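PDB 4GUA: Non-structural polyprotein from Sindbis virus, which supplies, in this precursor fragment, a cysteine protease domain of nsP2, which probably cuts the viral polyprotein, joined to the macro and zinc-binding domains of nsP3. Local coordinates for residues 446-451 / 479-484; 357-362 / 404-409; 346-351 / 493-498. All coordinates share one frame; numbering follows the deposited sequence.

Contact 1. Residues 446-451 / 479-484; sequences VAIPLL and ADVTIY
The phenol ring of Tyr-484 meets the methyl group of Ala-447 on a slant, with Ala-447 CB 3.6 Å from Tyr-484 CE1, while Thr-482 O of its own strand lies in the ring plane at the edge. A small methyl suits this place, because the ring leans across from the neighbouring strand. Beyond the ring, Tyr-484 OH is hydrogen-bonded to OE1 of Glu-358, whose OE2 holds Thr-482 OG1, so that one carboxylate grips two hydroxyls on this side of the sheet.

The backbones run parallel, at 26° to each other, and are stitched by bonds from alternate residues. Val-446 N reaches Asp-480 O at 3.0 Å, and Thr-482 N gives a nearly straight bond to Val-446 O, also 3.0 Å. Ile-448 N then bonds to Thr-482 O. The last bond, Tyr-484 N to Ile-448 O at 3.1 Å, comes from above the carbonyl plane, 37° out of it.

This is the pairing of the two strands in a beta-alpha-beta unit of the macro domain, with helix 463-474 making the crossover. In macro domains the loop after the first of these strands commonly helps line the ADP-ribose pocket.

The opposite face carries Val-446, Ile-448, Val-481 and Ile-483, branched residues well suited to extended backbone and to burial. Val-446 and Val-481 lie side by side, CG1 to CG2 3.9 Å. With CG1 of Ile-448 anti to the backbone N (chi1 175°), its CG2 branch is left to touch Val-481 CG1 at 3.7 Å. Leu-450, past the strand, swings its CD2 back to Ile-483 CG2 (4.0 Å), and Leu-470 and Leu-467 of the crossover helix pack over this apolar layer.

Contact 2. Residues 357-362 / 404-409; sequences QEEAVV and GKKVIH
Val-361 joins strand 360-362 to strand 405-409 with both of its backbone polar atoms: its N donates to Lys-406 O at 3.0 Å, almost in line with the carbonyl, and its O accepts from Ile-408 N at 3.0 Å. The strands run parallel, 4.8 Å apart between axes and 23° askew.

Val-361 and Val-407 point the same way and lie alongside each other, CG1 to CG2 3.9 Å. The aliphatic part of Lys-405 extends this layer, its CD 4.1 Å from Val-361 CG1. The pair belongs to the central mixed sheet of the macro domain, where strand 405-410 is followed outward by the antiparallel strand 397-402. On the other face, Ala-360 is small enough to sit beside the base of Lys-406, CB to CB 3.8 Å, while Val-362 CG2 touches Ile-408 CB (4.2 Å), where Val-362 also packs on Val-434 and Ile-408 on Leu-437 of helix 420-440.

Toward the start of the strands the long chain of Lys-406 becomes useful. Glu-359, stretched out with CG anti to N (chi1 178°), runs beside Lys-406 and offers the anti lone pair of OE2 to Lys-406 NZ, a 3.0 Å salt bridge; OE1 is held by Lys-444 N.

Contact 3. Residues 346-351 / 493-498; sequences YRTKRE and RIDAAL
Strand 346-349, the outermost on its side of the macro-domain sheet, packs against helix 488-502 in a helix-on-sheet contact at the domain surface. Their segments run nearly antiparallel, at 170°, with axes 8.9 Å apart at closest approach. Tyr-346 and Thr-348, two residues apart, turn toward the helix, as alternate residues of a strand do. The helix answers with Ile-494, Asp-495 and Leu-498, one turn's worth of its surface.

Leu-498 packs near the start of the strand. Its CD2 branch lies against the base of Tyr-346, 3.7 Å from Tyr-346 CB, and also reaches Thr-348 CG2 at 4.1 Å. The tyrosine ring itself leads away from the helix segment, and its hydroxyl is hydrogen-bonded to Asp-475, so this residue offers carbon to the helix and its polar end to a residue outside the helix. Ile-494, the buried member, presents its CG2 to the methyl of Thr-348, and its side chain continues inward to Ile-483 and Leu-450.

Threonine suits the middle of this interface because its two branches do different work. With OG1 set between the backbone N and the carbonyl carbon (chi1 57°), the hydroxyl faces Asp-495 while CG2 meets the two apolar side chains. The aspartate is also salt-bridged through OD2 to Lys-491, one turn earlier in the helix, which would probably favour its charged form. Its other oxygen, OD1, takes the hydrogen bond from Thr-348 OG1 at 2.6 Å through the syn lone pair, on the side of OD2.

All three contacts involve one sheet of the macro domain: contacts 1 and 2 are strand pairings in it, and contact 3 packs a helix against its edge strand. The centre of contact 1 is about 10 Å from that of each of the others, whereas the centres of contacts 2 and 3 are about 19 Å apart. Strands 445-448 and 360-364 tie contact 1 to contact 2, probably by hydrogen bonds from Val-362 N to Ala-447 O (2.7 Å) and from Ala-447 N to Ala-360 O (2.8 Å). Toward contact 3, Arg-347 N probably bonds to Val-481 O at 2.9 Å. Contacts 1 and 2 are nested within the chain loop closed by contact 3. None supplies a zinc ligand.

Contact 1. Residues 446-451 / 479-484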
loop_
_atom_site.group_PDB
_atom_site.type_symbol
_atom_site.label_atom_id
_atom_site.label_comp_id
_atom_site.label_asym_id
_atom_site.label_seq_id
_atom_site.Cartn_x
_atom_site.Cartn_y
_atom_site.Cartn_z
ATOM N N VAL A 446 6.633 -22.939 -3.043
ATOM C CA VAL A 446 7.108 -23.176 -1.695
ATOM C C VAL A 446 6.342 -24.320 -1.044
ATOM O O VAL A 446 5.118 -24.382 -1.126
ATOM C CB VAL A 446 7.011 -21.888 -0.844
ATOM C CG1 VAL A 446 5.622 -21.301 -0.928
ATOM C CG2 VAL A 446 7.391 -22.169 0.598
ATOM N N ALA A 447 7.078 -25.247 -0.436
ATOM C CA ALA A 447 6.472 -26.305 0.362
ATOM C C ALA A 447 6.487 -25.850 1.798
ATOM O O ALA A 447 7.528 -25.437 2.305
ATOM C CB ALA A 447 7.248 -27.598 0.222
ATOM N N ILE A 448 5.338 -25.934 2.459
ATOM C CA ILE A 448 5.223 -25.431 3.819
ATOM C C ILE A 448 4.297 -26.309 4.663
ATOM O O ILE A 448 3.279 -26.797 4.176
ATOM C CB ILE A 448 4.713 -23.983 3.776
ATOM C CG1 ILE A 448 4.466 -23.440 5.175
ATOM C CG2 ILE A 448 3.442 -23.897 2.947
ATOM C CD1 ILE A 448 4.160 -21.966 5.174
ATOM N N PRO A 449 4.658 -26.526 5.934
ATOM C CA PRO A 449 3.804 -27.255 6.870
ATOM C C PRO A 449 2.923 -26.290 7.646
ATOM O O PRO A 449 3.079 -25.084 7.479
ATOM C CB PRO A 449 4.822 -27.898 7.805
ATOM C CG PRO A 449 5.890 -26.872 7.902
ATOM C CD PRO A 449 5.965 -26.216 6.537
ATOM N N LEU A 450 2.042 -26.790 8.504
ATOM C CA LEU A 450 1.237 -25.892 9.314
ATOM C C LEU A 450 1.966 -25.660 10.622
ATOM O O LEU A 450 2.064 -26.554 11.457
ATOM C CB LEU A 450 -0.153 -26.470 9.576
ATOM C CG LEU A 450 -1.059 -26.673 8.360
ATOM C CD1 LEU A 450 -2.448 -27.110 8.801
ATOM C CD2 LEU A 450 -1.145 -25.413 7.527
ATOM N N LEU A 451 2.462 -24.443 10.804
ATOM C CA LEU A 451 3.256 -24.118 11.974
ATOM C C LEU A 451 2.433 -24.236 13.247
ATOM O O LEU A 451 1.240 -23.928 13.268
ATOM C CB LEU A 451 3.829 -22.707 11.841
ATOM C CG LEU A 451 4.745 -22.492 10.629
ATOM C CD1 LEU A 451 5.245 -21.059 10.561
ATOM C CD2 LEU A 451 5.929 -23.451 10.663
ATOM N N ALA A 479 3.702 -16.827 -5.255
ATOM C CA ALA A 479 4.168 -18.209 -5.272
ATOM C C ALA A 479 3.032 -19.227 -5.292
ATOM O O ALA A 479 1.978 -19.004 -4.705
ATOM C CB ALA A 479 5.059 -18.457 -4.063
ATOM N N ASP A 480 3.253 -20.339 -5.989
ATOM C CA ASP A 480 2.397 -21.514 -5.870
ATOM C C ASP A 480 2.743 -22.195 -4.557
ATOM O O ASP A 480 3.912 -22.454 -4.284
ATOM C CB ASP A 480 2.632 -22.479 -7.034
ATOM C CG ASP A 480 1.976 -22.017 -8.325
ATOM O OD1 ASP A 480 0.884 -21.411 -8.269
ATOM O OD2 ASP A 480 2.560 -22.254 -9.402
ATOM N N VAL A 481 1.734 -22.509 -3.756
ATOM C CA VAL A 481 1.972 -23.070 -2.432
ATOM C C VAL A 481 1.498 -24.510 -2.324
ATOM O O VAL A 481 0.381 -24.841 -2.705
ATOM C CB VAL A 481 1.282 -22.233 -1.334
ATOM C CG1 VAL A 481 1.481 -22.872 0.030
ATOM C CG2 VAL A 481 1.822 -20.816 -1.336
ATOM N N THR A 482 2.380 -25.371 -1.834
ATOM C CA THR A 482 2.029 -26.753 -1.552
ATOM C C THR A 482 2.155 -27.030 -0.053
ATOM O O THR A 482 3.251 -27.018 0.505
ATOM C CB THR A 482 2.925 -27.723 -2.331
ATOM O OG1 THR A 482 2.753 -27.503 -3.738
ATOM C CG2 THR A 482 2.568 -29.161 -1.998
ATOM N N ILE A 483 1.011 -27.249 0.587
ATOM C CA ILE A 483 0.946 -27.582 2.001
ATOM C C ILE A 483 1.115 -29.087 2.198
ATOM O O ILE A 483 0.341 -29.890 1.667
ATOM C CB ILE A 483 -0.403 -27.133 2.595
ATOM C CG1 ILE A 483 -0.620 -25.643 2.326
ATOM C CG2 ILE A 483 -0.462 -27.425 4.081
ATOM C CD1 ILE A 483 -1.981 -25.132 2.728
ATOM N N TYR A 484 2.137 -29.459 2.962
ATOM C CA TYR A 484 2.457 -30.860 3.213
ATOM C C TYR A 484 1.932 -31.213 4.580
ATOM O O TYR A 484 2.156 -30.468 5.529
ATOM C CB TYR A 484 3.970 -31.079 3.162
ATOM C CG TYR A 484 4.509 -31.263 1.764
ATOM C CD1 TYR A 484 4.576 -30.197 0.877
ATOM C CD2 TYR A 484 4.959 -32.500 1.335
ATOM C CE1 TYR A 484 5.064 -30.361 -0.407
ATOM C CE2 TYR A 484 5.453 -32.677 0.055
ATOM C CZ TYR A 484 5.505 -31.604 -0.814
ATOM O OH TYR A 484 5.996 -31.778 -2.092
#

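Contact 2. Residues 357-362 / 404-409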
loop_
_atom_site.group_PDB
_atom_site.type_symbol
_atom_site.label_atom_id
_atom_site.label_comp_id
_atom_site.label_asym_id
_atom_site.label_seq_id
_atom_site.Cartn_x
_atom_site.Cartn_y
_atom_site.Cartn_z
ATOM N N GLN A 357 9.316 -31.089 -4.538
ATOM C CA GLN A 357 9.859 -30.550 -5.784
ATOM C C GLN A 357 9.786 -29.021 -5.856
ATOM O O GLN A 357 10.232 -28.428 -6.833
ATOM C CB GLN A 357 9.117 -31.151 -6.983
ATOM C CG GLN A 357 9.409 -32.624 -7.238
ATOM C CD GLN A 357 10.872 -32.880 -7.563
ATOM O OE1 GLN A 357 11.401 -32.355 -8.547
ATOM N NE2 GLN A 357 11.534 -33.688 -6.738
ATOM N N GLU A 358 9.219 -28.381 -4.837
ATOM C CA GLU A 358 9.042 -26.926 -4.853
ATOM C C GLU A 358 10.373 -26.216 -4.635
ATOM O O GLU A 358 11.263 -26.766 -3.994
ATOM C CB GLU A 358 8.038 -26.495 -3.783
ATOM C CG GLU A 358 6.586 -26.838 -4.095
ATOM C CD GLU A 358 6.285 -28.318 -3.991
ATOM O OE1 GLU A 358 6.953 -29.008 -3.192
ATOM O OE2 GLU A 358 5.368 -28.790 -4.702
ATOM N N GLU A 359 10.502 -24.995 -5.153
ATOM C CA GLU A 359 11.775 -24.258 -5.119
ATOM C C GLU A 359 12.324 -24.080 -3.708
ATOM O O GLU A 359 13.532 -24.201 -3.479
ATOM C CB GLU A 359 11.633 -22.885 -5.778
ATOM C CG GLU A 359 12.909 -22.054 -5.720
ATOM C CD GLU A 359 12.794 -20.718 -6.438
ATOM O OE1 GLU A 359 11.891 -20.570 -7.298
ATOM O OE2 GLU A 359 13.605 -19.810 -6.128
ATOM N N ALA A 360 11.441 -23.755 -2.772
ATOM C CA ALA A 360 11.844 -23.596 -1.386
ATOM C C ALA A 360 10.967 -24.454 -0.489
ATOM O O ALA A 360 9.796 -24.696 -0.780
ATOM C CB ALA A 360 11.752 -22.136 -0.976
ATOM N N VAL A 361 11.545 -24.913 0.611
ATOM C CA VAL A 361 10.807 -25.690 1.586
ATOM C C VAL A 361 10.899 -24.981 2.927
ATOM O O VAL A 361 11.959 -24.475 3.302
ATOM C CB VAL A 361 11.378 -27.117 1.712
ATOM C CG1 VAL A 361 12.838 -27.080 2.145
ATOM C CG2 VAL A 361 10.547 -27.939 2.678
ATOM N N VAL A 362 9.788 -24.963 3.653
ATOM C CA VAL A 362 9.733 -24.293 4.940
ATOM C C VAL A 362 9.789 -25.339 6.030
ATOM O O VAL A 362 9.031 -26.307 6.018
ATOM C CB VAL A 362 8.444 -23.470 5.109
ATOM C CG1 VAL A 362 8.283 -23.018 6.557
ATOM C CG2 VAL A 362 8.434 -22.282 4.155
ATOM N N GLY A 404 21.484 -26.885 -3.751
ATOM C CA GLY A 404 20.535 -26.281 -4.668
ATOM C C GLY A 404 19.153 -25.984 -4.105
ATOM O O GLY A 404 18.203 -25.824 -4.874
ATOM N N LYS A 405 19.010 -25.914 -2.784
ATOM C CA LYS A 405 17.679 -25.725 -2.211
ATOM C C LYS A 405 17.582 -24.688 -1.105
ATOM O O LYS A 405 18.410 -24.653 -0.201
ATOM C CB LYS A 405 17.128 -27.033 -1.670
ATOM C CG LYS A 405 15.686 -26.891 -1.243
ATOM C CD LYS A 405 14.998 -28.224 -1.172
ATOM C CE LYS A 405 14.455 -28.655 -2.524
ATOM N NZ LYS A 405 13.249 -27.890 -2.913
ATOM N N LYS A 406 16.531 -23.873 -1.165
ATOM C CA LYS A 406 16.283 -22.870 -0.141
ATOM C C LYS A 406 15.458 -23.464 0.989
ATOM O O LYS A 406 14.313 -23.864 0.795
ATOM C CB LYS A 406 15.538 -21.671 -0.733
ATOM C CG LYS A 406 16.342 -20.894 -1.751
ATOM C CD LYS A 406 15.601 -19.666 -2.244
ATOM C CE LYS A 406 16.321 -19.038 -3.425
ATOM N NZ LYS A 406 16.230 -19.886 -4.652
ATOM N N VAL A 407 16.058 -23.527 2.170
ATOM C CA VAL A 407 15.357 -23.957 3.366
ATOM C C VAL A 407 15.093 -22.750 4.256
ATOM O O VAL A 407 16.023 -22.117 4.751
ATOM C CB VAL A 407 16.171 -25.000 4.139
ATOM C CG1 VAL A 407 15.403 -25.474 5.361
ATOM C CG2 VAL A 407 16.517 -26.170 3.232
ATOM N N ILE A 408 13.816 -22.427 4.431
ATOM C CA ILE A 408 13.399 -21.313 5.270
ATOM C C ILE A 408 12.957 -21.835 6.636
ATOM O O ILE A 408 11.957 -22.543 6.739
ATOM C CB ILE A 408 12.218 -20.577 4.634
ATOM C CG1 ILE A 408 12.605 -20.053 3.257
ATOM C CG2 ILE A 408 11.745 -19.451 5.535
ATOM C CD1 ILE A 408 11.449 -19.455 2.490
ATOM N N HIS A 409 13.686 -21.479 7.686
ATOM C CA HIS A 409 13.330 -21.935 9.021
ATOM C C HIS A 409 12.364 -20.933 9.636
ATOM O O HIS A 409 12.737 -19.798 9.924
ATOM C CB HIS A 409 14.586 -22.057 9.893
ATOM C CG HIS A 409 15.628 -22.978 9.331
ATOM N ND1 HIS A 409 15.866 -24.233 9.845
ATOM C CD2 HIS A 409 16.501 -22.822 8.306
ATOM C CE1 HIS A 409 16.834 -24.813 9.158
ATOM N NE2 HIS A 409 17.237 -23.978 8.219
#

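Contact 3. Residues 346-351 / 493-498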
loop_
_atom_site.group_PDB
_atom_site.type_symbol
_atom_site.label_atom_id
_atom_site.label_comp_id
_atom_site.label_asym_id
_atom_site.label_seq_id
_atom_site.Cartn_x
_atom_site.Cartn_y
_atom_site.Cartn_z
ATOM N N TYR A 346 -3.010 -22.936 -4.392
ATOM C CA TYR A 346 -2.669 -23.804 -3.278
ATOM C C TYR A 346 -2.953 -25.259 -3.648
ATOM O O TYR A 346 -3.880 -25.550 -4.400
ATOM C CB TYR A 346 -3.487 -23.421 -2.045
ATOM C CG TYR A 346 -3.160 -22.063 -1.455
ATOM C CD1 TYR A 346 -3.778 -20.911 -1.922
ATOM C CD2 TYR A 346 -2.247 -21.938 -0.406
ATOM C CE1 TYR A 346 -3.486 -19.670 -1.371
ATOM C CE2 TYR A 346 -1.951 -20.703 0.151
ATOM C CZ TYR A 346 -2.573 -19.574 -0.335
ATOM O OH TYR A 346 -2.284 -18.348 0.215
ATOM N N ARG A 347 -2.146 -26.167 -3.107
ATOM C CA ARG A 347 -2.342 -27.608 -3.270
ATOM C C ARG A 347 -1.945 -28.291 -1.972
ATOM O O ARG A 347 -1.391 -27.649 -1.089
ATOM C CB ARG A 347 -1.489 -28.145 -4.425
ATOM N N THR A 348 -2.272 -29.572 -1.832
ATOM C CA THR A 348 -1.833 -30.346 -0.671
ATOM C C THR A 348 -1.146 -31.634 -1.110
ATOM O O THR A 348 -1.463 -32.194 -2.162
ATOM C CB THR A 348 -3.001 -30.720 0.262
ATOM O OG1 THR A 348 -3.989 -31.452 -0.477
ATOM C CG2 THR A 348 -3.629 -29.476 0.874
ATOM N N LYS A 349 -0.217 -32.105 -0.285
ATOM C CA LYS A 349 0.442 -33.384 -0.515
ATOM C C LYS A 349 0.483 -34.120 0.822
ATOM O O LYS A 349 0.742 -33.516 1.862
ATOM C CB LYS A 349 1.869 -33.174 -1.042
ATOM C CG LYS A 349 1.981 -32.669 -2.488
ATOM C CD LYS A 349 1.414 -33.643 -3.514
ATOM C CE LYS A 349 1.064 -32.940 -4.828
ATOM N NZ LYS A 349 0.239 -33.785 -5.748
ATOM N N ARG A 350 0.231 -35.425 0.792
ATOM C CA ARG A 350 0.330 -36.250 1.992
ATOM C C ARG A 350 1.713 -36.878 2.103
ATOM O O ARG A 350 1.962 -37.694 2.986
ATOM C CB ARG A 350 -0.748 -37.337 1.989
ATOM N N GLU A 351 2.612 -36.477 1.210
ATOM C CA GLU A 351 3.938 -37.079 1.104
ATOM C C GLU A 351 4.917 -36.540 2.148
ATOM O O GLU A 351 4.590 -35.649 2.931
ATOM C CB GLU A 351 4.517 -36.802 -0.288
ATOM C CG GLU A 351 3.591 -37.137 -1.450
ATOM C CD GLU A 351 3.761 -38.560 -1.951
ATOM O OE1 GLU A 351 4.701 -39.251 -1.499
ATOM O OE2 GLU A 351 2.951 -38.987 -2.802
ATOM N N ARG A 493 -9.384 -32.093 5.742
ATOM C CA ARG A 493 -9.836 -30.805 6.245
ATOM C C ARG A 493 -9.197 -29.615 5.538
ATOM O O ARG A 493 -9.868 -28.625 5.275
ATOM C CB ARG A 493 -9.579 -30.736 7.744
ATOM C CG ARG A 493 -10.437 -31.725 8.508
ATOM C CD ARG A 493 -9.939 -31.939 9.914
ATOM N NE ARG A 493 -10.046 -30.729 10.718
ATOM C CZ ARG A 493 -9.393 -30.528 11.858
ATOM N NH1 ARG A 493 -8.575 -31.457 12.337
ATOM N NH2 ARG A 493 -9.557 -29.389 12.519
ATOM N N ILE A 494 -7.907 -29.712 5.231
ATOM C CA ILE A 494 -7.202 -28.637 4.536
ATOM C C ILE A 494 -7.747 -28.469 3.127
ATOM O O ILE A 494 -7.920 -27.347 2.650
ATOM C CB ILE A 494 -5.694 -28.903 4.478
ATOM C CG1 ILE A 494 -5.095 -28.772 5.874
ATOM C CG2 ILE A 494 -5.015 -27.930 3.533
ATOM C CD1 ILE A 494 -3.647 -29.189 5.955
ATOM N N ASP A 495 -8.015 -29.587 2.460
ATOM C CA ASP A 495 -8.569 -29.538 1.117
ATOM C C ASP A 495 -9.928 -28.859 1.170
ATOM O O ASP A 495 -10.237 -28.003 0.344
ATOM C CB ASP A 495 -8.714 -30.944 0.543
ATOM C CG ASP A 495 -7.391 -31.531 0.098
ATOM O OD1 ASP A 495 -6.498 -30.750 -0.292
ATOM O OD2 ASP A 495 -7.240 -32.770 0.138
ATOM N N ALA A 496 -10.721 -29.210 2.178
ATOM C CA ALA A 496 -12.040 -28.615 2.340
ATOM C C ALA A 496 -11.964 -27.094 2.497
ATOM O O ALA A 496 -12.688 -26.354 1.825
ATOM C CB ALA A 496 -12.731 -29.227 3.545
ATOM N N ALA A 497 -11.075 -26.636 3.375
ATOM C CA ALA A 497 -10.898 -25.213 3.642
ATOM C C ALA A 497 -10.464 -24.466 2.388
ATOM O O ALA A 497 -10.930 -23.358 2.122
ATOM C CB ALA A 497 -9.884 -25.017 4.751
ATOM N N LEU A 498 -9.568 -25.076 1.622
ATOM C CA LEU A 498 -9.032 -24.444 0.422
ATOM C C LEU A 498 -10.097 -24.322 -0.668
ATOM O O LEU A 498 -10.144 -23.321 -1.390
ATOM C CB LEU A 498 -7.838 -25.245 -0.102
ATOM C CG LEU A 498 -6.444 -24.763 0.322
ATOM C CD1 LEU A 498 -6.392 -24.351 1.786
ATOM C CD2 LEU A 498 -5.411 -25.840 0.037
#